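Glycerophosphoryl diester phosphodiesterase (Agrobacterium tumefaciens str. C58, PDB 3KS6) belongs to the glycerophosphoryl diester phosphodiesterase family of the TIM-barrel clan and holds a magnesium ion in a site rich in carboxylates. Local coordinates at residues 2-8 and 226-232; 31-37 and 99-105; 88-92 and 125-131. All coordinates share one frame; numbering follows the deposited sequence.

All three contacts are buried. Contacts 1 and 2 pair parallel strands in one barrel sheet, joined because strands 4-8 and 33-40 are themselves neighbours: Ser7 O lies 2.8 Å from Glu35 N, a probable hydrogen bond. Contact 1 brings the first and last strands of the barrel together, and contact 2 is nested in the chain between them. Contact 3 lies outside the sheet, about 13 Å from contact 2 between centres, where helices 88-95 and 118-128 cover Phe102 of contact 2; it reaches the surface at Glu89. Chemistry follows position: magnesium and water-linked charges inside the barrel in contact 2, a histidine-carboxylate hydrogen bond at the strand ends in contact 1, mainly apolar packing in contact 3.

Contact 1 of 3, residues 2-8 and 226-232; sequences MTRIASH and VKVFTTD. With ACT (acetate ion), chain H.
Arg4, Ile5, Ala6 and Ser7 pair in parallel with Val228, Phe229, Thr230 and Thr231, the strand axes 25° apart, and backbone bonds run from Arg4 N to Lys227 O (2.9 Å) through to His8 N to Thr231 O (2.8 Å). This seam joins the barrel's first and last strands. Before it, Thr3 OG1 donates to Val226 O at 2.7 Å, in the carbonyl plane, while a water links Met2 O (of a selenomethionine) to Lys227 O. On the face toward helices 215-224 and 234-249, Phe229 takes Thr3 CG2 at its ring edge (CD2, 3.7 Å) and runs alongside Ile5, whose CG1 meets CZ. The inner face carries Ala6 CB against Thr230 CG2 at 3.7 Å; Arg4 extends from it to a salt bridge with Glu33. At the strand ends, His8 has CG anti to its backbone nitrogen (chi1 -171°), bringing ND1 within 2.7 Å of Asp232 OD1. The oxygen lies in the ring plane, but ND1 meets it on the syn side 32° out of the carboxylate plane. Asp232 OD1, also bonded by Thr12, orients the ring through ND1; in this crystal NE2 points to an acetate, probably from the crystallisation liquor, and to an unidentified ligand.

Contact 2 of 3, residues 31-37 and 99-105; sequences LEEVEFD and HVNFRCE. With MG (magnesium ion), chain F.
Metal bonds join Asp37, Glu35 and Glu105 across this parallel strand pair. Magnesium is held by Glu35 OE2 and Asp37 OD1, each at 2.1 Å, and by Glu105 OE1 at 2.0 Å; two waters and one further atom complete six ligands. The shared cation probably offsets the repulsion of Asp37 OD1 and Glu105 OE1, only 2.8 Å apart without a hydrogen bond. One metal-bound water also donates to Glu35 OE1 and Asp37 OD2, holding the carboxylate oxygens that do not bind the metal. Other waters act as bridges: one connects Glu35 OE2 with Arg103 NE, another Glu33 OE1 with Arg103 NH1, so the extended arginine is linked through water to both glutamates, Glu33 being paired with Arg4 through OE2. Backbone bonds set the register, from Asn101 N to Glu32 O (3.0 Å) through to Glu105 N to Phe36 O (2.8 Å). These are adjacent strands of the TIM barrel: Glu33, Glu35, Asp37, Arg103 and Glu105 face its interior, and the site sits at the C-terminal ends. Aromatic contacts occupy the outer face. Phe36, its CG between the backbone N and the carbonyl carbon (chi1 59°), turns an edge onto the Phe102 face in a T-shaped stack, centroids 4.8 Å apart and planes at 75°. Cys104 CA lies over a Phe36 face as a CH-pi contact, while the Val34 side chain lies alongside Phe102, CG1 3.7 Å from CD1.

Contact 3 of 3, residues 88-92 and 125-131; sequences LEELC and GLERHSM
His129 presents one ring face to Glu89, and the opposite face carries Arg128 CG from its own segment, offset toward the rim. Glu89 lies over its face with the aliphatic part of the chain: CG is 3.5 Å from His129 CE1, and CA stands above the ring as a CH-pi contact, 4.3 Å from its centroid. With CG anti to the backbone nitrogen (chi1 173°) and the chain extended beyond, the glutamate runs across the imidazole and leaves its carboxylate plane only 22° from the ring plane. Cys92 CB packs on His129 CB at 3.8 Å; its sulfur, oblique to the ring, reaches past to CG of Met131, a selenomethionine, at 3.6 Å. Deeper, Leu88 CD1 meets Leu126 CD2 at 4.0 Å, the side chains crossing at about a right angle, while Leu88 CD2 lies 4.3 Å from the carbonyl carbon of Gly125. Helix 118-128 ends here in a Schellman motif: Met131 N bonds Leu126 O at 2.8 Å and Ser130 N bonds Glu127 O, with Ser130 at positive phi. That turn brings Met131 back against Cys92. Leu126, Cys92 and Met131 also touch Phe102 of strand 101-106. Between the segments the side chains thus meet by apolar and ring-face contacts outside the barrel sheet; a water between Cys92 O (weakly held) and His129 O is the one polar link found, and Glu89 OE2 lies 4.3 Å from His129 NE2 without a bond.

Contact 1 of 3, residues 2-8 and 226-232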
loop_
_atom_site.group_PDB
_atom_site.type_symbol
_atom_site.label_atom_id
_atom_site.label_comp_id
_atom_site.label_asym_id
_atom_site.label_seq_id
_atom_site.Cartn_x
_atom_site.Cartn_y
_atom_site.Cartn_z
HETATM N N MSE A 2 -2.265 3.146 19.289
HETATM C CA MSE A 2 -3.245 2.661 18.358
HETATM C C MSE A 2 -2.570 1.846 17.247
HETATM O O MSE A 2 -1.383 2.034 16.946
HETATM C CB MSE A 2 -4.104 3.794 17.791
HETATM C CG MSE A 2 -3.528 4.530 16.654
HETATM SE SE MSE A 2 -4.757 5.783 15.852
HETATM C CE MSE A 2 -5.999 4.594 14.956
ATOM N N THR A 3 -3.343 0.925 16.684
ATOM C CA THR A 3 -2.968 0.172 15.495
ATOM C C THR A 3 -3.913 0.596 14.383
ATOM O O THR A 3 -5.112 0.380 14.478
ATOM C CB THR A 3 -3.055 -1.325 15.744
ATOM O OG1 THR A 3 -2.082 -1.670 16.726
ATOM C CG2 THR A 3 -2.760 -2.136 14.450
ATOM N N ARG A 4 -3.343 1.169 13.322
ATOM C CA ARG A 4 -4.103 1.670 12.194
ATOM C C ARG A 4 -4.352 0.544 11.191
ATOM O O ARG A 4 -3.573 -0.429 11.115
ATOM C CB ARG A 4 -3.388 2.847 11.535
ATOM C CG ARG A 4 -3.254 4.073 12.434
ATOM C CD ARG A 4 -2.126 5.013 12.018
ATOM N NE ARG A 4 -2.355 5.619 10.700
ATOM C CZ ARG A 4 -3.189 6.632 10.465
ATOM N NH1 ARG A 4 -3.903 7.181 11.442
ATOM N NH2 ARG A 4 -3.320 7.108 9.232
ATOM N N ILE A 5 -5.471 0.664 10.480
ATOM C CA ILE A 5 -5.907 -0.303 9.488
ATOM C C ILE A 5 -5.870 0.343 8.108
ATOM O O ILE A 5 -6.455 1.431 7.905
ATOM C CB ILE A 5 -7.335 -0.795 9.743
ATOM C CG1 ILE A 5 -7.389 -1.633 11.016
ATOM C CG2 ILE A 5 -7.849 -1.652 8.541
ATOM C CD1 ILE A 5 -8.800 -2.007 11.447
ATOM N N ALA A 6 -5.207 -0.334 7.158
ATOM C CA ALA A 6 -5.175 0.102 5.766
ATOM C C ALA A 6 -5.824 -0.954 4.876
ATOM O O ALA A 6 -5.474 -2.106 4.948
ATOM C CB ALA A 6 -3.728 0.399 5.281
ATOM N N SER A 7 -6.755 -0.545 4.022
ATOM C CA SER A 7 -7.470 -1.464 3.152
ATOM C C SER A 7 -6.627 -1.777 1.914
ATOM O O SER A 7 -6.393 -0.897 1.096
ATOM C CB SER A 7 -8.776 -0.818 2.725
ATOM O OG SER A 7 -9.518 -1.589 1.807
ATOM N N HIS A 8 -6.193 -3.038 1.787
ATOM C CA HIS A 8 -5.231 -3.462 0.758
ATOM C C HIS A 8 -5.902 -3.508 -0.591
ATOM O O HIS A 8 -6.795 -4.308 -0.819
ATOM C CB HIS A 8 -4.630 -4.821 1.137
ATOM C CG HIS A 8 -3.477 -5.261 0.274
ATOM N ND1 HIS A 8 -3.471 -6.459 -0.424
ATOM C CD2 HIS A 8 -2.279 -4.675 0.027
ATOM C CE1 HIS A 8 -2.332 -6.564 -1.087
ATOM N NE2 HIS A 8 -1.574 -5.518 -0.807
ATOM N N VAL A 226 1.172 -3.206 16.585
ATOM C CA VAL A 226 1.949 -2.634 15.485
ATOM C C VAL A 226 1.337 -1.296 15.027
ATOM O O VAL A 226 0.164 -1.017 15.285
ATOM C CB VAL A 226 2.099 -3.639 14.311
ATOM C CG1 VAL A 226 2.669 -4.995 14.794
ATOM C CG2 VAL A 226 0.807 -3.789 13.529
ATOM N N LYS A 227 2.131 -0.463 14.349
ATOM C CA LYS A 227 1.661 0.848 13.954
ATOM C C LYS A 227 0.483 0.775 13.014
ATOM O O LYS A 227 -0.485 1.538 13.143
ATOM C CB LYS A 227 2.802 1.656 13.289
ATOM C CG LYS A 227 2.390 3.044 12.892
ATOM C CD LYS A 227 3.568 3.842 12.270
ATOM C CE LYS A 227 3.108 5.228 11.791
ATOM N NZ LYS A 227 4.293 6.005 11.368
ATOM N N VAL A 228 0.576 -0.112 12.019
ATOM C CA VAL A 228 -0.407 -0.188 10.963
ATOM C C VAL A 228 -0.236 -1.549 10.319
ATOM O O VAL A 228 0.877 -2.131 10.402
ATOM C CB VAL A 228 -0.165 0.898 9.901
ATOM C CG1 VAL A 228 1.257 0.779 9.295
ATOM C CG2 VAL A 228 -1.265 0.876 8.783
ATOM N N PHE A 229 -1.323 -2.046 9.724
ATOM C CA PHE A 229 -1.256 -3.222 8.840
ATOM C C PHE A 229 -2.168 -3.051 7.670
ATOM O O PHE A 229 -3.214 -2.397 7.783
ATOM C CB PHE A 229 -1.545 -4.541 9.570
ATOM C CG PHE A 229 -2.935 -4.644 10.164
ATOM C CD1 PHE A 229 -3.947 -5.205 9.432
ATOM C CD2 PHE A 229 -3.191 -4.255 11.478
ATOM C CE1 PHE A 229 -5.279 -5.294 9.949
ATOM C CE2 PHE A 229 -4.486 -4.380 12.037
ATOM C CZ PHE A 229 -5.520 -4.904 11.271
ATOM N N THR A 230 -1.757 -3.578 6.511
ATOM C CA THR A 230 -2.645 -3.677 5.359
ATOM C C THR A 230 -3.375 -5.027 5.390
ATOM O O THR A 230 -2.857 -6.036 5.868
ATOM C CB THR A 230 -1.940 -3.539 4.044
ATOM O OG1 THR A 230 -0.950 -4.575 3.920
ATOM C CG2 THR A 230 -1.317 -2.089 3.910
ATOM N N THR A 231 -4.621 -5.010 4.916
ATOM C CA THR A 231 -5.485 -6.204 4.912
ATOM C C THR A 231 -6.418 -6.250 3.728
ATOM O O THR A 231 -7.004 -5.248 3.318
ATOM C CB THR A 231 -6.349 -6.318 6.223
ATOM O OG1 THR A 231 -7.171 -7.517 6.227
ATOM C CG2 THR A 231 -7.227 -5.066 6.419
ATOM N N ASP A 232 -6.574 -7.448 3.187
ATOM C CA ASP A 232 -7.554 -7.718 2.140
ATOM C C ASP A 232 -8.966 -7.900 2.686
ATOM O O ASP A 232 -9.896 -8.069 1.889
ATOM C CB ASP A 232 -7.190 -8.993 1.351
ATOM C CG ASP A 232 -6.116 -8.763 0.328
ATOM O OD1 ASP A 232 -5.835 -7.591 -0.012
ATOM O OD2 ASP A 232 -5.580 -9.790 -0.160
HETATM C C ACT H . 1.504 -7.172 -1.484
HETATM O O ACT H . 1.027 -8.062 -0.729
HETATM O OXT ACT H . 0.715 -6.519 -2.218
HETATM C CH3 ACT H . 2.975 -6.893 -1.520
HETATM O O HOH W 1 -0.624 3.566 14.961
#

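Contact 2 of 3, residues 31-37 and 99-105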
loop_
_atom_site.group_PDB
_atom_site.type_symbol
_atom_site.label_atom_id
_atom_site.label_comp_id
_atom_site.label_asym_id
_atom_site.label_seq_id
_atom_site.Cartn_x
_atom_site.Cartn_y
_atom_site.Cartn_z
ATOM N N LEU A 31 -11.900 3.111 9.056
ATOM C CA LEU A 31 -10.495 2.719 9.050
ATOM C C LEU A 31 -9.732 3.952 8.606
ATOM O O LEU A 31 -10.332 4.965 8.260
ATOM C CB LEU A 31 -10.219 1.456 8.198
ATOM C CG LEU A 31 -10.814 1.370 6.786
ATOM C CD1 LEU A 31 -10.366 2.526 5.881
ATOM C CD2 LEU A 31 -10.524 -0.013 6.157
ATOM N N GLU A 32 -8.412 3.866 8.575
ATOM C CA GLU A 32 -7.583 5.048 8.459
ATOM C C GLU A 32 -6.941 5.275 7.128
ATOM O O GLU A 32 -6.698 6.412 6.784
ATOM C CB GLU A 32 -6.491 5.004 9.518
ATOM C CG GLU A 32 -7.039 5.167 10.944
ATOM C CD GLU A 32 -7.740 3.939 11.433
ATOM O OE1 GLU A 32 -7.146 2.872 11.208
ATOM O OE2 GLU A 32 -8.850 4.020 12.040
ATOM N N GLU A 33 -6.632 4.197 6.396
ATOM C CA GLU A 33 -5.984 4.321 5.089
ATOM C C GLU A 33 -6.504 3.335 4.054
ATOM O O GLU A 33 -7.045 2.278 4.374
ATOM C CB GLU A 33 -4.463 4.113 5.228
ATOM C CG GLU A 33 -3.755 5.157 6.056
ATOM C CD GLU A 33 -2.309 4.783 6.408
ATOM O OE1 GLU A 33 -1.819 3.746 5.934
ATOM O OE2 GLU A 33 -1.681 5.511 7.197
ATOM N N VAL A 34 -6.337 3.724 2.804
ATOM C CA VAL A 34 -6.534 2.841 1.673
ATOM C C VAL A 34 -5.167 2.666 1.043
ATOM O O VAL A 34 -4.438 3.653 0.864
ATOM C CB VAL A 34 -7.557 3.372 0.658
ATOM C CG1 VAL A 34 -7.098 4.670 0.010
ATOM C CG2 VAL A 34 -7.886 2.295 -0.417
ATOM N N GLU A 35 -4.784 1.407 0.775
ATOM C CA GLU A 35 -3.522 1.112 0.109
ATOM C C GLU A 35 -3.753 0.826 -1.379
ATOM O O GLU A 35 -4.713 0.161 -1.732
ATOM C CB GLU A 35 -2.782 -0.058 0.781
ATOM C CG GLU A 35 -1.310 -0.196 0.277
ATOM C CD GLU A 35 -1.118 -1.097 -0.943
ATOM O OE1 GLU A 35 -2.057 -1.762 -1.382
ATOM O OE2 GLU A 35 0.012 -1.121 -1.493
ATOM N N PHE A 36 -2.842 1.288 -2.233
ATOM C CA PHE A 36 -2.907 1.032 -3.660
ATOM C C PHE A 36 -1.537 1.239 -4.291
ATOM O O PHE A 36 -0.665 1.888 -3.708
ATOM C CB PHE A 36 -3.949 1.970 -4.310
ATOM C CG PHE A 36 -3.634 3.425 -4.099
ATOM C CD1 PHE A 36 -4.008 4.045 -2.912
ATOM C CD2 PHE A 36 -2.900 4.144 -5.038
ATOM C CE1 PHE A 36 -3.703 5.346 -2.675
ATOM C CE2 PHE A 36 -2.585 5.468 -4.812
ATOM C CZ PHE A 36 -3.007 6.087 -3.632
ATOM N N ASP A 37 -1.383 0.677 -5.488
ATOM C CA ASP A 37 -0.131 0.706 -6.256
ATOM C C ASP A 37 -0.437 1.442 -7.572
ATOM O O ASP A 37 -1.564 1.460 -8.030
ATOM C CB ASP A 37 0.318 -0.721 -6.575
ATOM C CG ASP A 37 0.075 -1.687 -5.428
ATOM O OD1 ASP A 37 0.836 -1.656 -4.421
ATOM O OD2 ASP A 37 -0.886 -2.482 -5.525
ATOM N N HIS A 99 -12.661 10.695 5.331
ATOM C CA HIS A 99 -11.623 10.833 6.368
ATOM C C HIS A 99 -10.442 9.885 6.146
ATOM O O HIS A 99 -9.395 10.056 6.771
ATOM C CB HIS A 99 -12.240 10.612 7.765
ATOM C CG HIS A 99 -12.259 9.183 8.226
ATOM N ND1 HIS A 99 -13.167 8.252 7.765
ATOM C CD2 HIS A 99 -11.486 8.533 9.135
ATOM C CE1 HIS A 99 -12.950 7.093 8.367
ATOM N NE2 HIS A 99 -11.933 7.234 9.202
ATOM N N VAL A 100 -10.604 8.916 5.243
ATOM C CA VAL A 100 -9.554 7.890 4.962
ATOM C C VAL A 100 -8.464 8.491 4.068
ATOM O O VAL A 100 -8.771 9.141 3.076
ATOM C CB VAL A 100 -10.210 6.674 4.290
ATOM C CG1 VAL A 100 -9.178 5.571 3.902
ATOM C CG2 VAL A 100 -11.314 6.116 5.207
ATOM N N ASN A 101 -7.200 8.224 4.399
ATOM C CA ASN A 101 -6.071 8.785 3.694
ATOM C C ASN A 101 -5.356 7.745 2.865
ATOM O O ASN A 101 -5.757 6.597 2.864
ATOM C CB ASN A 101 -5.167 9.464 4.678
ATOM C CG ASN A 101 -5.823 10.688 5.290
ATOM O OD1 ASN A 101 -6.634 11.363 4.652
ATOM N ND2 ASN A 101 -5.479 10.970 6.514
ATOM N N PHE A 102 -4.316 8.166 2.142
ATOM C CA PHE A 102 -3.702 7.316 1.131
ATOM C C PHE A 102 -2.405 6.700 1.629
ATOM O O PHE A 102 -1.605 7.392 2.281
ATOM C CB PHE A 102 -3.319 8.160 -0.098
ATOM C CG PHE A 102 -4.445 8.459 -1.097
ATOM C CD1 PHE A 102 -5.715 7.936 -0.998
ATOM C CD2 PHE A 102 -4.136 9.195 -2.238
ATOM C CE1 PHE A 102 -6.677 8.190 -1.970
ATOM C CE2 PHE A 102 -5.113 9.435 -3.219
ATOM C CZ PHE A 102 -6.385 8.928 -3.054
ATOM N N ARG A 103 -2.197 5.430 1.270
ATOM C CA ARG A 103 -0.929 4.730 1.402
ATOM C C ARG A 103 -0.601 4.283 -0.053
ATOM O O ARG A 103 -1.186 3.339 -0.599
ATOM C CB ARG A 103 -1.027 3.557 2.392
ATOM C CG ARG A 103 0.220 2.641 2.453
ATOM C CD ARG A 103 -0.095 1.470 3.292
ATOM N NE ARG A 103 0.870 0.376 3.240
ATOM C CZ ARG A 103 1.530 -0.114 4.284
ATOM N NH1 ARG A 103 1.339 0.337 5.532
ATOM N NH2 ARG A 103 2.323 -1.151 4.082
ATOM N N CYS A 104 0.291 5.021 -0.672
ATOM C CA CYS A 104 0.607 4.870 -2.082
ATOM C C CYS A 104 1.884 4.060 -2.288
ATOM O O CYS A 104 2.932 4.484 -1.834
ATOM C CB CYS A 104 0.780 6.288 -2.667
ATOM S SG CYS A 104 1.266 6.329 -4.397
ATOM N N GLU A 105 1.824 2.950 -3.012
ATOM C CA GLU A 105 3.036 2.144 -3.259
ATOM C C GLU A 105 3.593 2.395 -4.638
ATOM O O GLU A 105 2.861 2.346 -5.619
ATOM C CB GLU A 105 2.773 0.636 -3.076
ATOM C CG GLU A 105 4.072 -0.166 -3.037
ATOM C CD GLU A 105 3.867 -1.657 -2.889
ATOM O OE1 GLU A 105 2.783 -2.093 -2.404
ATOM O OE2 GLU A 105 4.789 -2.399 -3.324
HETATM MG MG MG F . 0.834 -2.653 -2.604
HETATM O O HOH W 2 -7.608 8.507 8.275
HETATM O O HOH W 3 -10.712 5.929 11.371
HETATM O O HOH W 4 0.882 3.142 6.027
HETATM O O HOH W 5 1.945 -0.320 0.552
HETATM O O HOH W 6 -1.111 -3.377 -3.047
HETATM O O HOH W 7 1.603 -4.399 -3.456
#

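Contact 3 of 3, residues 88-92 and 125-131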
loop_
_atom_site.group_PDB
_atom_site.type_symbol
_atom_site.label_atom_id
_atom_site.label_comp_id
_atom_site.label_asym_id
_atom_site.label_seq_id
_atom_site.Cartn_x
_atom_site.Cartn_y
_atom_site.Cartn_z
ATOM N N LEU A 88 -5.404 7.515 -11.222
ATOM C CA LEU A 88 -5.164 8.148 -9.932
ATOM C C LEU A 88 -6.226 9.256 -9.699
ATOM O O LEU A 88 -6.807 9.371 -8.602
ATOM C CB LEU A 88 -3.730 8.718 -9.852
ATOM C CG LEU A 88 -3.322 9.479 -8.576
ATOM C CD1 LEU A 88 -3.577 8.664 -7.287
ATOM C CD2 LEU A 88 -1.862 9.956 -8.676
ATOM N N GLU A 89 -6.504 10.058 -10.724
ATOM C CA GLU A 89 -7.481 11.146 -10.604
ATOM C C GLU A 89 -8.856 10.657 -10.154
ATOM O O GLU A 89 -9.530 11.256 -9.284
ATOM C CB GLU A 89 -7.616 11.881 -11.957
ATOM C CG GLU A 89 -8.742 12.922 -11.953
ATOM C CD GLU A 89 -8.979 13.620 -13.294
ATOM O OE1 GLU A 89 -8.592 13.078 -14.352
ATOM O OE2 GLU A 89 -9.579 14.720 -13.253
ATOM N N GLU A 90 -9.300 9.574 -10.770
ATOM C CA GLU A 90 -10.589 8.975 -10.422
ATOM C C GLU A 90 -10.590 8.484 -8.975
ATOM O O GLU A 90 -11.585 8.656 -8.264
ATOM C CB GLU A 90 -10.904 7.849 -11.390
ATOM C CG GLU A 90 -11.226 8.370 -12.792
ATOM C CD GLU A 90 -11.181 7.288 -13.907
ATOM O OE1 GLU A 90 -10.788 6.128 -13.671
ATOM O OE2 GLU A 90 -11.522 7.638 -15.052
ATOM N N LEU A 91 -9.470 7.881 -8.542
ATOM C CA LEU A 91 -9.302 7.460 -7.141
ATOM C C LEU A 91 -9.364 8.666 -6.203
ATOM O O LEU A 91 -10.057 8.652 -5.182
ATOM C CB LEU A 91 -7.994 6.663 -6.945
ATOM C CG LEU A 91 -7.699 6.109 -5.534
ATOM C CD1 LEU A 91 -8.789 5.159 -4.987
ATOM C CD2 LEU A 91 -6.329 5.456 -5.490
ATOM N N CYS A 92 -8.657 9.725 -6.557
ATOM C CA CYS A 92 -8.643 10.937 -5.733
ATOM C C CYS A 92 -10.059 11.496 -5.551
ATOM O O CYS A 92 -10.462 11.853 -4.449
ATOM C CB CYS A 92 -7.733 11.989 -6.368
ATOM S SG CYS A 92 -5.984 11.656 -6.218
ATOM N N GLY A 125 0.606 14.521 -9.823
ATOM C CA GLY A 125 -0.790 14.126 -9.911
ATOM C C GLY A 125 -1.502 14.253 -8.590
ATOM O O GLY A 125 -2.651 14.711 -8.542
ATOM N N LEU A 126 -0.859 13.824 -7.513
ATOM C CA LEU A 126 -1.455 13.987 -6.191
ATOM C C LEU A 126 -1.661 15.477 -5.825
ATOM O O LEU A 126 -2.679 15.853 -5.215
ATOM C CB LEU A 126 -0.580 13.288 -5.129
ATOM C CG LEU A 126 -0.660 11.756 -5.071
ATOM C CD1 LEU A 126 0.512 11.115 -4.259
ATOM C CD2 LEU A 126 -2.005 11.240 -4.619
ATOM N N GLU A 127 -0.679 16.307 -6.170
ATOM C CA GLU A 127 -0.760 17.760 -5.896
ATOM C C GLU A 127 -1.908 18.376 -6.662
ATOM O O GLU A 127 -2.677 19.176 -6.132
ATOM C CB GLU A 127 0.531 18.447 -6.301
ATOM C CG GLU A 127 1.667 18.291 -5.355
ATOM C CD GLU A 127 1.669 19.363 -4.251
ATOM O OE1 GLU A 127 0.565 19.758 -3.812
ATOM O OE2 GLU A 127 2.784 19.796 -3.841
ATOM N N ARG A 128 -2.069 17.951 -7.909
ATOM C CA ARG A 128 -3.109 18.467 -8.764
ATOM C C ARG A 128 -4.502 18.247 -8.199
ATOM O O ARG A 128 -5.391 19.087 -8.383
ATOM C CB ARG A 128 -2.923 17.851 -10.150
ATOM C CG ARG A 128 -3.790 18.345 -11.202
ATOM C CD ARG A 128 -3.190 17.998 -12.578
ATOM N NE ARG A 128 -2.953 16.562 -12.812
ATOM C CZ ARG A 128 -1.780 15.986 -13.082
ATOM N NH1 ARG A 128 -0.665 16.683 -13.163
ATOM N NH2 ARG A 128 -1.715 14.680 -13.319
ATOM N N HIS A 129 -4.696 17.132 -7.502
ATOM C CA HIS A 129 -5.991 16.761 -6.945
ATOM C C HIS A 129 -6.020 16.922 -5.409
ATOM O O HIS A 129 -6.882 16.366 -4.752
ATOM C CB HIS A 129 -6.360 15.341 -7.406
ATOM C CG HIS A 129 -6.343 15.206 -8.895
ATOM N ND1 HIS A 129 -7.184 15.936 -9.703
ATOM C CD2 HIS A 129 -5.528 14.519 -9.729
ATOM C CE1 HIS A 129 -6.907 15.682 -10.968
ATOM N NE2 HIS A 129 -5.912 14.818 -11.013
ATOM N N SER A 130 -5.052 17.672 -4.879
ATOM C CA SER A 130 -4.948 18.030 -3.467
ATOM C C SER A 130 -4.974 16.842 -2.519
ATOM O O SER A 130 -5.614 16.897 -1.457
ATOM C CB SER A 130 -6.041 19.022 -3.088
ATOM O OG SER A 130 -5.955 20.185 -3.901
HETATM N N MSE A 131 -4.283 15.773 -2.898
HETATM C CA MSE A 131 -4.178 14.593 -2.040
HETATM C C MSE A 131 -2.761 14.355 -1.507
HETATM O O MSE A 131 -2.584 13.456 -0.681
HETATM C CB MSE A 131 -4.689 13.350 -2.764
HETATM C CG MSE A 131 -6.179 13.351 -3.029
HETATM SE SE MSE A 131 -7.197 13.350 -1.359
HETATM C CE MSE A 131 -6.600 11.683 -0.601
HETATM O O HOH W 8 -9.544 14.608 -4.226
#